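Local coordinates for uncharacterized protein SP1917 (Streptococcus pneumoniae, PDB 3C9P) that is of unknown function but belongs to the DUF2200 family of conserved bacterial proteins and folds into a compact, mainly helical domain, at residues 100-105 with 117-122; 40-45 with 67-72; 7-12 with 90-95. All blocks are in the same frame, centred on the assembly; numbering follows the deposited sequence. Where two conformers were deposited one is given.

Interaction 1: residues 100-105 with 117-122. With EDO (1,2-ethanediol), chain B.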
loop_
_atom_site.group_PDB
_atom_site.type_symbol
_atom_site.label_atom_id
_atom_site.label_comp_id
_atom_site.label_asym_id
_atom_site.label_seq_id
_atom_site.Cartn_x
_atom_site.Cartn_y
_atom_site.Cartn_z
ATOM N N ASP A 100 0.777 3.236 -2.040
ATOM C CA ASP A 100 1.988 3.799 -2.657
ATOM C C ASP A 100 2.542 4.953 -1.838
ATOM O O ASP A 100 3.772 5.097 -1.736
ATOM C CB ASP A 100 1.757 4.273 -4.081
ATOM C CG ASP A 100 1.556 3.118 -5.077
ATOM O OD1 ASP A 100 2.211 2.057 -4.981
ATOM O OD2 ASP A 100 0.739 3.293 -5.991
ATOM N N LYS A 101 1.651 5.797 -1.299
ATOM C CA LYS A 101 2.053 6.923 -0.450
ATOM C C LYS A 101 2.723 6.424 0.836
ATOM O O LYS A 101 3.767 6.956 1.236
ATOM C CB LYS A 101 0.839 7.828 -0.126
ATOM C CG LYS A 101 1.163 9.122 0.617
ATOM C CD LYS A 101 2.045 10.033 -0.217
ATOM C CE LYS A 101 1.817 11.490 0.132
ATOM N NZ LYS A 101 2.784 12.307 -0.671
ATOM N N LEU A 102 2.143 5.400 1.472
ATOM C CA LEU A 102 2.727 4.857 2.708
ATOM C C LEU A 102 4.128 4.282 2.454
ATOM O O LEU A 102 5.036 4.462 3.262
ATOM C CB LEU A 102 1.819 3.783 3.349
ATOM C CG LEU A 102 0.381 4.212 3.698
ATOM C CD1 LEU A 102 -0.484 3.016 4.212
ATOM C CD2 LEU A 102 0.413 5.332 4.746
ATOM N N VAL A 103 4.281 3.616 1.312
ATOM C CA VAL A 103 5.532 3.006 0.915
ATOM C C VAL A 103 6.524 4.100 0.536
ATOM O O VAL A 103 7.721 3.968 0.794
ATOM C CB VAL A 103 5.338 2.012 -0.258
ATOM C CG1 VAL A 103 6.664 1.531 -0.774
ATOM C CG2 VAL A 103 4.553 0.789 0.242
ATOM N N ASP A 104 6.029 5.183 -0.056
ATOM C CA ASP A 104 6.927 6.326 -0.327
ATOM C C ASP A 104 7.546 6.875 0.958
ATOM O O ASP A 104 8.756 7.135 0.990
ATOM C CB ASP A 104 6.225 7.416 -1.105
ATOM C CG ASP A 104 7.215 8.358 -1.801
ATOM O OD1 ASP A 104 8.204 7.882 -2.415
ATOM O OD2 ASP A 104 6.982 9.573 -1.716
ATOM N N TRP A 105 6.754 7.007 2.025
ATOM C CA TRP A 105 7.322 7.383 3.329
ATOM C C TRP A 105 8.432 6.426 3.770
ATOM O O TRP A 105 9.453 6.874 4.252
ATOM C CB TRP A 105 6.265 7.490 4.438
ATOM C CG TRP A 105 5.358 8.675 4.319
ATOM C CD1 TRP A 105 3.996 8.647 4.097
ATOM C CD2 TRP A 105 5.720 10.060 4.431
ATOM N NE1 TRP A 105 3.500 9.931 4.059
ATOM C CE2 TRP A 105 4.531 10.818 4.253
ATOM C CE3 TRP A 105 6.932 10.738 4.652
ATOM C CZ2 TRP A 105 4.516 12.219 4.296
ATOM C CZ3 TRP A 105 6.924 12.156 4.686
ATOM C CH2 TRP A 105 5.712 12.879 4.508
ATOM N N GLU A 117 2.018 6.607 12.995
ATOM C CA GLU A 117 1.860 7.749 13.897
ATOM C C GLU A 117 1.423 9.000 13.141
ATOM O O GLU A 117 0.671 9.807 13.668
ATOM C CB GLU A 117 3.128 7.994 14.706
ATOM C CG GLU A 117 3.251 7.003 15.864
ATOM C CD GLU A 117 4.466 7.235 16.724
ATOM O OE1 GLU A 117 5.035 8.346 16.657
ATOM O OE2 GLU A 117 4.850 6.305 17.470
ATOM N N LYS A 118 1.861 9.123 11.893
ATOM C CA LYS A 118 1.478 10.226 11.015
ATOM C C LYS A 118 -0.026 10.262 10.752
ATOM O O LYS A 118 -0.622 11.337 10.669
ATOM C CB LYS A 118 2.232 10.108 9.690
ATOM C CG LYS A 118 2.154 11.301 8.770
ATOM C CD LYS A 118 3.131 11.115 7.575
ATOM C CE LYS A 118 4.563 11.589 7.892
ATOM N NZ LYS A 118 4.597 13.084 8.157
ATOM N N TYR A 119 -0.638 9.091 10.606
ATOM C CA TYR A 119 -2.004 9.037 10.106
ATOM C C TYR A 119 -3.012 8.645 11.167
ATOM O O TYR A 119 -4.204 8.847 10.980
ATOM C CB TYR A 119 -2.102 8.133 8.873
ATOM C CG TYR A 119 -1.344 8.696 7.672
ATOM C CD1 TYR A 119 -1.798 9.839 7.017
ATOM C CD2 TYR A 119 -0.143 8.097 7.225
ATOM C CE1 TYR A 119 -1.085 10.385 5.925
ATOM C CE2 TYR A 119 0.576 8.633 6.121
ATOM C CZ TYR A 119 0.082 9.750 5.467
ATOM O OH TYR A 119 0.773 10.290 4.393
ATOM N N GLU A 120 -2.541 8.086 12.277
ATOM C CA GLU A 120 -3.477 7.740 13.331
ATOM C C GLU A 120 -3.854 9.032 14.056
ATOM O O GLU A 120 -3.017 9.831 14.475
ATOM C CB GLU A 120 -2.991 6.571 14.211
ATOM C CG GLU A 120 -3.256 5.195 13.542
ATOM C CD GLU A 120 -2.952 3.958 14.416
ATOM O OE1 GLU A 120 -1.970 3.968 15.183
ATOM O OE2 GLU A 120 -3.697 2.952 14.314
ATOM N N LYS A 121 -5.149 9.300 14.098
ATOM C CA LYS A 121 -5.588 10.561 14.662
ATOM C C LYS A 121 -6.307 10.303 15.977
ATOM O O LYS A 121 -7.127 9.396 16.054
ATOM C CB LYS A 121 -6.477 11.302 13.683
ATOM C CG LYS A 121 -5.823 11.557 12.324
ATOM C CD LYS A 121 -4.680 12.569 12.410
ATOM C CE LYS A 121 -4.098 12.801 10.989
ATOM N NZ LYS A 121 -2.951 13.735 11.012
ATOM N N HIS A 122 -5.981 11.087 16.995
ATOM C CA HIS A 122 -6.632 10.967 18.318
ATOM C C HIS A 122 -7.458 12.200 18.608
ATOM O O HIS A 122 -7.106 13.284 18.155
ATOM C CB HIS A 122 -5.578 10.753 19.414
ATOM C CG HIS A 122 -4.659 9.613 19.114
ATOM N ND1 HIS A 122 -5.118 8.324 18.941
ATOM C CD2 HIS A 122 -3.321 9.567 18.926
ATOM C CE1 HIS A 122 -4.099 7.531 18.653
ATOM N NE2 HIS A 122 -2.996 8.262 18.640
HETATM C C1 EDO B . 1.266 0.824 -8.013
HETATM O O1 EDO B . 2.496 1.445 -8.389
HETATM C C2 EDO B . 1.586 -0.542 -7.435
HETATM O O2 EDO B . 2.960 -0.566 -7.049
#
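The indole of W105 is engaged in two ways at once: K118 lies over one of its faces in a cation-pi interaction, while the indole N-H reaches the hydroxyl of Y119. The pairing closes a helical hairpin, helices 91-107 and 112-119, which are joined by a short connection and run roughly antiparallel. The lysine chain starts out extended, with CG anti to the backbone N (chi1 -169°), and then folds twice, at chi3 and chi4, across the indole. K118 CE makes a CH-pi contact 3.6 Å from the centroid of the six-membered ring of W105, nearly on its normal, and the cationic K118 NZ follows at 4.2 Å over the same face. K118 CG covers one face of the phenol, so the lysine packs on both aromatics. Deeper in, L102 CD2 meets Y119 CE2 at 3.6 Å; L102 continues into V37 and L41 of helix 31-42. K101 runs past Y119 to give its NZ to K79 O. D100, salt-bridged to R97 through OD2, accepts a weak bond at OD1 from O2 of a 1,2-ethanediol, 3.4 Å away. The W105 and Y119 rings are oblique, and W105 NE1 donates to Y119 OH at 2.8 Å, the oxygen slightly out of the indole plane.

Interaction 2: residues 40-45 with 67-72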
loop_
_atom_site.group_PDB
_atom_site.type_symbol
_atom_site.label_atom_id
_atom_site.label_comp_id
_atom_site.label_asym_id
_atom_site.label_seq_id
_atom_site.Cartn_x
_atom_site.Cartn_y
_atom_site.Cartn_z
ATOM N N TRP A 40 -1.874 -2.533 8.137
ATOM C CA TRP A 40 -2.591 -1.414 8.746
ATOM C C TRP A 40 -3.677 -0.858 7.822
ATOM O O TRP A 40 -4.831 -0.710 8.218
ATOM C CB TRP A 40 -1.595 -0.314 9.137
ATOM C CG TRP A 40 -2.267 0.890 9.722
ATOM C CD1 TRP A 40 -2.735 1.050 10.989
ATOM C CD2 TRP A 40 -2.539 2.099 9.039
ATOM N NE1 TRP A 40 -3.279 2.297 11.141
ATOM C CE2 TRP A 40 -3.160 2.966 9.954
ATOM C CE3 TRP A 40 -2.270 2.553 7.740
ATOM C CZ2 TRP A 40 -3.558 4.246 9.612
ATOM C CZ3 TRP A 40 -2.684 3.829 7.392
ATOM C CH2 TRP A 40 -3.292 4.669 8.334
ATOM N N LEU A 41 -3.308 -0.600 6.576
ATOM C CA LEU A 41 -4.227 -0.018 5.602
ATOM C C LEU A 41 -5.422 -0.898 5.283
ATOM O O LEU A 41 -6.572 -0.425 5.259
ATOM C CB LEU A 41 -3.488 0.302 4.284
ATOM C CG LEU A 41 -4.380 0.748 3.135
ATOM C CD1 LEU A 41 -5.025 2.134 3.451
ATOM C CD2 LEU A 41 -3.575 0.825 1.842
ATOM N N THR A 42 -5.147 -2.174 5.030
ATOM C CA THR A 42 -6.143 -3.071 4.457
ATOM C C THR A 42 -6.894 -3.926 5.482
ATOM O O THR A 42 -7.969 -4.426 5.184
ATOM C CB THR A 42 -5.466 -4.028 3.465
ATOM O OG1 THR A 42 -4.509 -4.791 4.187
ATOM C CG2 THR A 42 -4.757 -3.250 2.325
ATOM N N GLY A 43 -6.333 -4.120 6.671
ATOM C CA GLY A 43 -6.923 -5.040 7.646
ATOM C C GLY A 43 -6.455 -6.490 7.503
ATOM O O GLY A 43 -6.758 -7.318 8.351
ATOM N N TYR A 44 -5.732 -6.809 6.428
ATOM C CA TYR A 44 -5.074 -8.124 6.290
ATOM C C TYR A 44 -4.039 -8.279 7.402
ATOM O O TYR A 44 -3.342 -7.306 7.719
ATOM C CB TYR A 44 -4.295 -8.182 4.984
ATOM C CG TYR A 44 -5.095 -8.481 3.739
ATOM C CD1 TYR A 44 -5.804 -9.672 3.596
ATOM C CD2 TYR A 44 -5.074 -7.592 2.664
ATOM C CE1 TYR A 44 -6.519 -9.950 2.396
ATOM C CE2 TYR A 44 -5.765 -7.852 1.492
ATOM C CZ TYR A 44 -6.493 -9.027 1.366
ATOM O OH TYR A 44 -7.138 -9.271 0.167
ATOM N N GLU A 45 -3.944 -9.484 7.972
ATOM C CA GLU A 45 -2.853 -9.839 8.898
ATOM C C GLU A 45 -1.580 -9.918 8.065
ATOM O O GLU A 45 -1.648 -10.218 6.888
ATOM C CB GLU A 45 -3.102 -11.192 9.577
ATOM C CG GLU A 45 -4.306 -11.241 10.538
ATOM C CD GLU A 45 -4.306 -10.129 11.598
ATOM O OE1 GLU A 45 -3.248 -9.869 12.212
ATOM O OE2 GLU A 45 -5.377 -9.497 11.816
ATOM N N PRO A 67 -9.927 -7.077 4.032
ATOM C CA PRO A 67 -10.992 -7.317 5.025
ATOM C C PRO A 67 -11.563 -6.082 5.715
ATOM O O PRO A 67 -12.733 -6.081 6.084
ATOM C CB PRO A 67 -10.326 -8.225 6.076
ATOM C CG PRO A 67 -8.892 -8.287 5.735
ATOM C CD PRO A 67 -8.611 -7.601 4.441
ATOM N N TYR A 68 -10.760 -5.047 5.930
ATOM C CA TYR A 68 -11.222 -3.931 6.744
ATOM C C TYR A 68 -10.347 -2.704 6.538
ATOM O O TYR A 68 -9.347 -2.525 7.235
ATOM C CB TYR A 68 -11.202 -4.296 8.228
ATOM C CG TYR A 68 -12.195 -3.509 9.054
ATOM C CD1 TYR A 68 -11.943 -2.189 9.444
ATOM C CD2 TYR A 68 -13.405 -4.098 9.437
ATOM C CE1 TYR A 68 -12.907 -1.486 10.199
ATOM C CE2 TYR A 68 -14.345 -3.419 10.185
ATOM C CZ TYR A 68 -14.099 -2.117 10.555
ATOM O OH TYR A 68 -15.071 -1.482 11.317
ATOM N N TYR A 69 -10.743 -1.833 5.620
ATOM C CA TYR A 69 -9.929 -0.639 5.377
ATOM C C TYR A 69 -10.002 0.269 6.581
ATOM O O TYR A 69 -11.104 0.518 7.103
ATOM C CB TYR A 69 -10.425 0.078 4.126
ATOM C CG TYR A 69 -9.900 -0.555 2.853
ATOM C CD1 TYR A 69 -8.584 -0.296 2.429
ATOM C CD2 TYR A 69 -10.700 -1.400 2.083
ATOM C CE1 TYR A 69 -8.082 -0.859 1.279
ATOM C CE2 TYR A 69 -10.202 -1.973 0.898
ATOM C CZ TYR A 69 -8.896 -1.678 0.515
ATOM O OH TYR A 69 -8.377 -2.208 -0.614
ATOM N N VAL A 70 -8.844 0.768 7.012
ATOM C CA VAL A 70 -8.742 1.558 8.252
ATOM C C VAL A 70 -9.344 2.954 8.017
ATOM O O VAL A 70 -9.117 3.558 6.956
ATOM C CB VAL A 70 -7.259 1.601 8.747
ATOM C CG1 VAL A 70 -6.388 2.504 7.851
ATOM C CG2 VAL A 70 -7.130 2.001 10.226
ATOM N N PRO A 71 -10.157 3.450 8.974
ATOM C CA PRO A 71 -10.782 4.757 8.800
ATOM C C PRO A 71 -9.773 5.896 8.546
ATOM O O PRO A 71 -10.056 6.788 7.762
ATOM C CB PRO A 71 -11.551 4.975 10.123
ATOM C CG PRO A 71 -11.796 3.597 10.652
ATOM C CD PRO A 71 -10.599 2.782 10.214
ATOM N N GLU A 72 -8.599 5.827 9.167
ATOM C CA GLU A 72 -7.628 6.917 9.100
ATOM C C GLU A 72 -6.977 7.047 7.720
ATOM O O GLU A 72 -6.202 7.968 7.475
ATOM C CB GLU A 72 -6.562 6.717 10.185
ATOM C CG GLU A 72 -7.079 6.993 11.616
ATOM C CD GLU A 72 -7.935 5.851 12.207
ATOM O OE1 GLU A 72 -8.021 4.747 11.611
ATOM O OE2 GLU A 72 -8.512 6.058 13.291
#
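Two aromatic faces receive aliphatic groups from the 67-72 loop. Over the six-membered ring of W40 stands V70 CG1, 3.7 Å from the centroid and almost on the normal, while E72 CB approaches the same indole obliquely near CZ2. On the Y44 ring it is P67 CD that sits over the centre, 3.6 Å from the centroid; F62 stacks with this ring as well, and Y44 OH is bonded to F62 O. W40 brings its indole to the loop with CG anti to the backbone N (chi1 178°), although its CB heads the other way. Between these two CH-pi contacts the backbones are joined by two hydrogen bonds. V70 N donates to L41 O at 3.1 Å and Y68 N to T42 O at 3.0 Å. Y69 CA adds a C-H...O contact to L41 O at 3.4 Å, and its phenol passes L41 and T42 to reach F63 O. G43 CA comes within 3.5 Å of Y68 O. T42 OG1, also bonded to T38 O, accepts from Y44 N at 3.3 Å, closing an ST turn. G43, leaving helix 31-42 with positive phi, is the familiar glycine end of a helix; here the carbonyls of L41 and T42 are taken up by 67-72.

Interaction 3: residues 7-12 with 90-95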
loop_
_atom_site.group_PDB
_atom_site.type_symbol
_atom_site.label_atom_id
_atom_site.label_comp_id
_atom_site.label_asym_id
_atom_site.label_seq_id
_atom_site.Cartn_x
_atom_site.Cartn_y
_atom_site.Cartn_z
ATOM N N LYS A 7 -5.025 -1.561 -16.160
ATOM C CA LYS A 7 -4.113 -2.674 -16.468
ATOM C C LYS A 7 -3.395 -3.165 -15.197
ATOM O O LYS A 7 -3.143 -4.360 -15.046
ATOM C CB LYS A 7 -3.098 -2.293 -17.576
ATOM C CG LYS A 7 -3.793 -2.110 -18.944
ATOM C CD LYS A 7 -2.892 -1.687 -20.111
ATOM C CE LYS A 7 -3.804 -1.304 -21.309
ATOM N NZ LYS A 7 -3.104 -0.703 -22.501
ATOM N N LEU A 8 -3.099 -2.250 -14.282
ATOM C CA LEU A 8 -2.515 -2.626 -12.987
ATOM C C LEU A 8 -3.335 -3.679 -12.214
ATOM O O LEU A 8 -2.775 -4.562 -11.559
ATOM C CB LEU A 8 -2.349 -1.379 -12.109
ATOM C CG LEU A 8 -1.716 -1.555 -10.737
ATOM C CD1 LEU A 8 -0.284 -2.155 -10.802
ATOM C CD2 LEU A 8 -1.686 -0.201 -10.056
ATOM N N TYR A 9 -4.653 -3.563 -12.266
ATOM C CA TYR A 9 -5.515 -4.433 -11.467
ATOM C C TYR A 9 -5.312 -5.908 -11.804
ATOM O O TYR A 9 -5.560 -6.764 -10.967
ATOM C CB TYR A 9 -6.978 -4.083 -11.682
ATOM C CG TYR A 9 -7.384 -2.663 -11.354
ATOM C CD1 TYR A 9 -6.545 -1.803 -10.611
ATOM C CD2 TYR A 9 -8.637 -2.184 -11.759
ATOM C CE1 TYR A 9 -6.925 -0.521 -10.318
ATOM C CE2 TYR A 9 -9.039 -0.892 -11.454
ATOM C CZ TYR A 9 -8.165 -0.067 -10.744
ATOM O OH TYR A 9 -8.564 1.203 -10.437
ATOM N N ASN A 10 -4.890 -6.200 -13.034
ATOM C CA ASN A 10 -4.784 -7.569 -13.484
ATOM C C ASN A 10 -3.366 -8.096 -13.452
ATOM O O ASN A 10 -3.142 -9.251 -13.805
ATOM C CB ASN A 10 -5.393 -7.716 -14.878
ATOM C CG ASN A 10 -6.838 -7.255 -14.910
ATOM O OD1 ASN A 10 -7.616 -7.572 -14.003
ATOM N ND2 ASN A 10 -7.192 -6.451 -15.924
HETATM N N MSE A 11 -2.412 -7.255 -13.048
HETATM C CA MSE A 11 -1.035 -7.724 -12.813
HETATM C C MSE A 11 -0.995 -8.555 -11.542
HETATM O O MSE A 11 -1.753 -8.305 -10.622
HETATM C CB MSE A 11 -0.065 -6.554 -12.748
HETATM C CG MSE A 11 -0.070 -5.781 -14.083
HETATM SE SE MSE A 11 1.245 -4.346 -13.992
HETATM C CE MSE A 11 0.557 -3.209 -15.461
ATOM N N LYS A 12 -0.142 -9.579 -11.519
ATOM C CA LYS A 12 -0.091 -10.476 -10.359
ATOM C C LYS A 12 0.323 -9.764 -9.077
ATOM O O LYS A 12 1.302 -9.017 -9.064
ATOM C CB LYS A 12 0.811 -11.679 -10.644
ATOM C CG LYS A 12 0.328 -12.540 -11.821
ATOM C CD LYS A 12 -1.021 -13.167 -11.570
ATOM C CE LYS A 12 -1.473 -14.113 -12.744
ATOM N NZ LYS A 12 -0.387 -14.560 -13.657
ATOM N N ASP A 90 -11.661 6.568 -9.273
ATOM C CA ASP A 90 -11.727 5.123 -9.187
ATOM C C ASP A 90 -11.337 4.711 -7.760
ATOM O O ASP A 90 -10.182 4.927 -7.350
ATOM C CB ASP A 90 -10.734 4.556 -10.200
ATOM C CG ASP A 90 -10.800 3.049 -10.317
ATOM O OD1 ASP A 90 -11.275 2.384 -9.370
ATOM O OD2 ASP A 90 -10.345 2.539 -11.371
ATOM N N PRO A 91 -12.291 4.126 -7.002
ATOM C CA PRO A 91 -12.061 3.808 -5.602
ATOM C C PRO A 91 -10.996 2.753 -5.381
ATOM O O PRO A 91 -10.319 2.766 -4.345
ATOM C CB PRO A 91 -13.432 3.288 -5.108
ATOM C CG PRO A 91 -14.190 2.954 -6.332
ATOM C CD PRO A 91 -13.661 3.802 -7.434
ATOM N N LEU A 92 -10.856 1.834 -6.332
ATOM C CA LEU A 92 -9.837 0.797 -6.202
ATOM C C LEU A 92 -8.458 1.414 -6.398
ATOM O O LEU A 92 -7.566 1.175 -5.592
ATOM C CB LEU A 92 -10.062 -0.355 -7.184
ATOM C CG LEU A 92 -9.048 -1.514 -7.125
ATOM C CD1 LEU A 92 -9.011 -2.159 -5.739
ATOM C CD2 LEU A 92 -9.421 -2.574 -8.180
HETATM N N MSE A 93 -8.284 2.197 -7.464
HETATM C CA MSE A 93 -7.021 2.896 -7.680
HETATM C C MSE A 93 -6.693 3.807 -6.467
HETATM O O MSE A 93 -5.530 3.998 -6.115
HETATM C CB MSE A 93 -7.067 3.717 -8.964
HETATM C CG MSE A 93 -5.705 4.326 -9.399
HETATM SE SE MSE A 93 -4.322 2.930 -9.665
HETATM C CE MSE A 93 -4.821 2.383 -11.468
ATOM N N GLN A 94 -7.715 4.401 -5.858
ATOM C CA GLN A 94 -7.462 5.306 -4.745
ATOM C C GLN A 94 -6.810 4.580 -3.554
ATOM O O GLN A 94 -5.865 5.110 -2.979
ATOM C CB GLN A 94 -8.727 6.090 -4.373
ATOM C CG GLN A 94 -8.517 7.164 -3.349
ATOM C CD GLN A 94 -9.796 7.939 -3.044
ATOM O OE1 GLN A 94 -10.801 7.369 -2.618
ATOM N NE2 GLN A 94 -9.753 9.242 -3.248
ATOM N N GLU A 95 -7.277 3.372 -3.215
ATOM C CA GLU A 95 -6.676 2.558 -2.133
ATOM C C GLU A 95 -5.257 2.129 -2.503
ATOM O O GLU A 95 -4.362 2.117 -1.659
ATOM C CB GLU A 95 -7.525 1.308 -1.814
ATOM C CG GLU A 95 -9.013 1.582 -1.440
ATOM C CD GLU A 95 -9.202 2.517 -0.236
ATOM O OE1 GLU A 95 -8.208 3.034 0.311
ATOM O OE2 GLU A 95 -10.369 2.727 0.170
#
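This is a buried contact dominated by Y9, which reaches from the segment leading into helix 13-26 to the first turn of helix 91-107, joining the start of the chain to a helix that begins some eighty residues later. The phenol is covered on one face by L92, met obliquely by M93 and bonded through its hydroxyl to D90. Over the centre of that face lies L92 CD2, 3.5 Å from the centroid and practically on the ring normal, a CH-pi contact. M93, a selenomethionine, brings its CE to 3.8 Å from Y9 CE1. Its selenium touches a second residue of the N-terminal segment, L8, with SE 4.1 Å from L8 CD2. The M93 chain bends at chi2 and chi3, which lets it meet both L8 and Y9. I96, one turn further along helix 91-107, also packs against L8 and Y9. L92 also packs on F63 and R64 of helix 59-64, and R64 touches Y9 as well.

At the far end of the ring, Y9 OH donates to D90 OD2, which lies at the ring edge, near its plane; the carboxylate stands at 89° to the ring. The modelled separation of 2.4 Å is very short, so its exact length is doubtful. D90 is the N-cap of helix 91-107: its OD1 accepts from L92 N at 3.1 Å, met on the anti side and 33° out of the carboxylate plane. With CG anti to the backbone N (chi1 -174°), the carboxylate is carried to where helix and tyrosine can both be reached. OD2 has a further partner in Q6 NE2. The bonds from L92 N and Q6 NE2 probably limit the rotation of this carboxylate, whose charge probably offsets the partial positive charge of the helix N-terminus.

In the fold
Helix 91-107 ties the contacts together: interaction 3 uses its first turn and interaction 1 its later part, on opposite sides of the chain's centre, with centres about 20 Å apart. Interaction 2 joins the end of helix 31-42 to the loop after helix 59-64, its centre about 13 Å from that of interaction 1 and about 17 Å from that of interaction 3. It touches both: W40 CH2 packs on Y119 CB at 3.7 Å, and Y69 CE1 on E95 CG at 3.8 Å. Along the chain, residues 7-12 and 90-95 enclose interaction 2, and interaction 1 follows at the C-terminal end. The contacts thus link the N-terminal segment, the 67-72 loop and helices 31-42 and 112-119 to, or through, helix 91-107.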